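Local coordinates for protein mannose-6-phosphate isomerase (Bacillus subtilis, PDB 1QWR) that probably catalyses the zinc-dependent interconversion of D-mannose 6-phosphate and D-fructose 6-phosphate, at residues A193-Y198 with E211-K216. Sequence-based numbering, arbitrary orientation.
Sequences ATYRVY and ELHFAK. With SO4 (sulfate ion), chain C.
With CG of Arg196 anti to its own carbonyl carbon (chi1 -54°) and the chain extended to NE, the side chain runs alongside that of His213 to the carbonyl of Glu211. Glu211 O lies in the guanidinium plane and receives a hydrogen bond from Arg196 NH1 on a lone pair at 2.8 Å. NE faces a sulfate, probably from the crystallisation liquor, and bonds to its O3 at 3.2 Å; together the two bonds probably hold the group's rotation. The backbone of Arg196 is gripped too: His213 N, at the N-cap of helix 214-220, donates almost straight (172°) to Arg196 O over 2.8 Å. The His213 ring slots in beside the strand, its CD2 3.4 Å from Tyr195 CA and one face beneath Thr194 O. CB of Lys216 sits squarely over the Tyr195 ring, 3.5 Å from the centroid, a CH-pi contact; Tyr195 OH and Lys216 NZ both reach Glu111. Lys18, Lys99 and Arg210 also bind the sulfate, and Thr194, its side chain about 6 Å from the zinc ion, packs on the zinc ligand His101. Such a basic anion site, holding the probable active-site Arg196, is consistent with the substrate-phosphate pocket of a type 1 phosphomannose isomerase.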
ATOM      1  N   ALA A 193       3.273   0.264 -12.294  1.00 17.09           N
ATOM      2  CA  ALA A 193       3.194   1.304 -13.331  1.00 17.93           C
ATOM      3  C   ALA A 193       3.281   2.714 -12.756  1.00 18.53           C
ATOM      4  O   ALA A 193       2.331   3.225 -12.130  1.00 16.42           O
ATOM      5  CB  ALA A 193       1.922   1.135 -14.120  1.00 17.46           C
ATOM      6  N   THR A 194       4.428   3.353 -12.991  1.00 21.21           N
ATOM      7  CA  THR A 194       4.680   4.692 -12.473  1.00 19.95           C
ATOM      8  C   THR A 194       5.320   5.614 -13.499  1.00 20.39           C
ATOM      9  O   THR A 194       6.315   5.253 -14.109  1.00 22.29           O
ATOM     10  CB  THR A 194       5.625   4.626 -11.266  1.00 23.16           C
ATOM     11  OG1 THR A 194       5.008   3.852 -10.234  1.00 22.90           O
ATOM     12  CG2 THR A 194       5.941   6.032 -10.746  1.00 22.53           C
ATOM     13  N   TYR A 195       4.752   6.804 -13.663  1.00 18.74           N
ATOM     14  CA  TYR A 195       5.285   7.791 -14.598  1.00 19.77           C
ATOM     15  C   TYR A 195       5.771   8.985 -13.778  1.00 18.47           C
ATOM     16  O   TYR A 195       4.967   9.712 -13.191  1.00 17.45           O
ATOM     17  CB  TYR A 195       4.203   8.232 -15.602  1.00 18.71           C
ATOM     18  CG  TYR A 195       3.602   7.083 -16.407  1.00 18.59           C
ATOM     19  CD1 TYR A 195       4.399   6.025 -16.861  1.00 20.82           C
ATOM     20  CD2 TYR A 195       2.242   7.066 -16.728  1.00 20.00           C
ATOM     21  CE1 TYR A 195       3.847   4.981 -17.612  1.00 20.04           C
ATOM     22  CE2 TYR A 195       1.684   6.035 -17.475  1.00 16.30           C
ATOM     23  CZ  TYR A 195       2.489   4.996 -17.913  1.00 19.72           C
ATOM     24  OH  TYR A 195       1.939   3.973 -18.648  1.00 20.74           O
ATOM     25  N   ARG A 196       7.089   9.177 -13.726  1.00 19.50           N
ATOM     26  CA  ARG A 196       7.663  10.279 -12.959  1.00 19.50           C
ATOM     27  C   ARG A 196       7.787  11.535 -13.799  1.00 21.79           C
ATOM     28  O   ARG A 196       8.135  11.452 -14.977  1.00 21.28           O
ATOM     29  CB  ARG A 196       9.072   9.944 -12.487  1.00 22.53           C
ATOM     30  CG  ARG A 196       9.191   8.665 -11.736  1.00 24.90           C
ATOM     31  CD  ARG A 196      10.529   8.608 -11.013  1.00 24.58           C
ATOM     32  NE  ARG A 196      10.691   7.321 -10.356  1.00 26.37           N
ATOM     33  CZ  ARG A 196      11.268   6.272 -10.919  1.00 28.03           C
ATOM     34  NH1 ARG A 196      11.747   6.356 -12.150  1.00 29.15           N
ATOM     35  NH2 ARG A 196      11.355   5.135 -10.250  1.00 31.93           N
ATOM     36  N   VAL A 197       7.517  12.688 -13.199  1.00 23.39           N
ATOM     37  CA  VAL A 197       7.670  13.934 -13.931  1.00 25.39           C
ATOM     38  C   VAL A 197       8.853  14.710 -13.361  1.00 26.60           C
ATOM     39  O   VAL A 197       9.449  15.531 -14.050  1.00 27.64           O
ATOM     40  CB  VAL A 197       6.393  14.820 -13.880  1.00 26.33           C
ATOM     41  CG1 VAL A 197       5.182  14.015 -14.370  1.00 29.19           C
ATOM     42  CG2 VAL A 197       6.146  15.351 -12.486  1.00 26.87           C
ATOM     43  N   TYR A 198       9.210  14.429 -12.110  1.00 25.20           N
ATOM     44  CA  TYR A 198      10.317  15.133 -11.460  1.00 25.14           C
ATOM     45  C   TYR A 198      10.885  14.337 -10.296  1.00 25.90           C
ATOM     46  O   TYR A 198      10.128  13.798  -9.481  1.00 24.72           O
ATOM     47  CB  TYR A 198       9.839  16.490 -10.944  1.00 27.74           C
ATOM     48  CG  TYR A 198      10.947  17.358 -10.393  1.00 28.19           C
ATOM     49  CD1 TYR A 198      12.114  17.567 -11.122  1.00 30.27           C
ATOM     50  CD2 TYR A 198      10.813  17.996  -9.157  1.00 29.71           C
ATOM     51  CE1 TYR A 198      13.134  18.398 -10.636  1.00 31.58           C
ATOM     52  CE2 TYR A 198      11.826  18.832  -8.666  1.00 32.58           C
ATOM     53  CZ  TYR A 198      12.981  19.022  -9.413  1.00 32.49           C
ATOM     54  OH  TYR A 198      13.994  19.821  -8.926  1.00 35.76           O
ATOM     55  N   GLU A 211      14.748   7.358 -14.242  1.00 27.24           N
ATOM     56  CA  GLU A 211      13.909   7.579 -15.422  1.00 28.65           C
ATOM     57  C   GLU A 211      12.681   8.454 -15.199  1.00 26.92           C
ATOM     58  O   GLU A 211      11.969   8.291 -14.214  1.00 25.76           O
ATOM     59  CB  GLU A 211      13.432   6.237 -15.962  1.00 32.38           C
ATOM     60  CG  GLU A 211      14.100   5.767 -17.229  1.00 40.91           C
ATOM     61  CD  GLU A 211      13.400   4.547 -17.802  1.00 43.95           C
ATOM     62  OE1 GLU A 211      12.234   4.684 -18.238  1.00 45.75           O
ATOM     63  OE2 GLU A 211      14.010   3.454 -17.807  1.00 46.68           O
ATOM     64  N   LEU A 212      12.438   9.376 -16.126  1.00 26.32           N
ATOM     65  CA  LEU A 212      11.264  10.245 -16.065  1.00 25.83           C
ATOM     66  C   LEU A 212      10.399   9.819 -17.261  1.00 25.95           C
ATOM     67  O   LEU A 212      10.919   9.294 -18.248  1.00 27.02           O
ATOM     68  CB  LEU A 212      11.661  11.725 -16.171  1.00 24.36           C
ATOM     69  CG  LEU A 212      12.629  12.264 -15.105  1.00 25.38           C
ATOM     70  CD1 LEU A 212      12.779  13.783 -15.274  1.00 26.94           C
ATOM     71  CD2 LEU A 212      12.112  11.945 -13.706  1.00 24.95           C
ATOM     72  N   HIS A 213       9.090  10.019 -17.164  1.00 26.70           N
ATOM     73  CA  HIS A 213       8.170   9.612 -18.224  1.00 26.88           C
ATOM     74  C   HIS A 213       7.211  10.776 -18.417  1.00 28.10           C
ATOM     75  O   HIS A 213       6.025  10.666 -18.111  1.00 25.87           O
ATOM     76  CB  HIS A 213       7.384   8.371 -17.772  1.00 27.65           C
ATOM     77  CG  HIS A 213       8.181   7.422 -16.926  1.00 30.50           C
ATOM     78  ND1 HIS A 213       8.770   6.281 -17.433  1.00 32.85           N
ATOM     79  CD2 HIS A 213       8.509   7.462 -15.611  1.00 30.42           C
ATOM     80  CE1 HIS A 213       9.423   5.658 -16.464  1.00 32.59           C
ATOM     81  NE2 HIS A 213       9.280   6.355 -15.350  1.00 33.52           N
ATOM     82  N   PHE A 214       7.740  11.889 -18.915  1.00 27.29           N
ATOM     83  CA  PHE A 214       6.958  13.105 -19.109  1.00 29.03           C
ATOM     84  C   PHE A 214       5.679  12.941 -19.951  1.00 26.38           C
ATOM     85  O   PHE A 214       4.592  13.279 -19.494  1.00 26.12           O
ATOM     86  CB  PHE A 214       7.862  14.190 -19.724  1.00 32.03           C
ATOM     87  CG  PHE A 214       7.362  15.600 -19.518  1.00 36.48           C
ATOM     88  CD1 PHE A 214       6.183  15.849 -18.821  1.00 37.55           C
ATOM     89  CD2 PHE A 214       8.074  16.682 -20.031  1.00 39.13           C
ATOM     90  CE1 PHE A 214       5.715  17.156 -18.637  1.00 38.97           C
ATOM     91  CE2 PHE A 214       7.616  17.996 -19.854  1.00 38.77           C
ATOM     92  CZ  PHE A 214       6.435  18.230 -19.156  1.00 40.01           C
ATOM     93  N   ALA A 215       5.815  12.432 -21.168  1.00 26.77           N
ATOM     94  CA  ALA A 215       4.677  12.251 -22.070  1.00 25.92           C
ATOM     95  C   ALA A 215       3.609  11.363 -21.461  1.00 24.43           C
ATOM     96  O   ALA A 215       2.432  11.727 -21.405  1.00 22.27           O
ATOM     97  CB  ALA A 215       5.150  11.652 -23.402  1.00 27.40           C
ATOM     98  N   LYS A 216       4.025  10.193 -20.996  1.00 22.68           N
ATOM     99  CA  LYS A 216       3.075   9.266 -20.406  1.00 21.73           C
ATOM    100  C   LYS A 216       2.385   9.853 -19.187  1.00 21.65           C
ATOM    101  O   LYS A 216       1.193   9.635 -18.990  1.00 21.12           O
ATOM    102  CB  LYS A 216       3.763   7.947 -20.050  1.00 22.87           C
ATOM    103  CG  LYS A 216       4.042   7.064 -21.268  1.00 24.31           C
ATOM    104  CD  LYS A 216       4.620   5.719 -20.870  1.00 27.97           C
ATOM    105  CE  LYS A 216       4.688   4.777 -22.052  1.00 32.11           C
ATOM    106  NZ  LYS A 216       5.197   3.441 -21.649  1.00 34.01           N
TER
HETATM  107  S   SO4 C 601       9.313   6.610  -6.506  1.00 26.41           S
HETATM  108  O1  SO4 C 601       9.696   8.036  -6.348  1.00 23.62           O
HETATM  109  O2  SO4 C 601      10.413   5.742  -6.075  1.00 21.25           O
HETATM  110  O3  SO4 C 601       8.959   6.332  -7.906  1.00 25.23           O
HETATM  111  O4  SO4 C 601       8.136   6.347  -5.654  1.00 24.01           O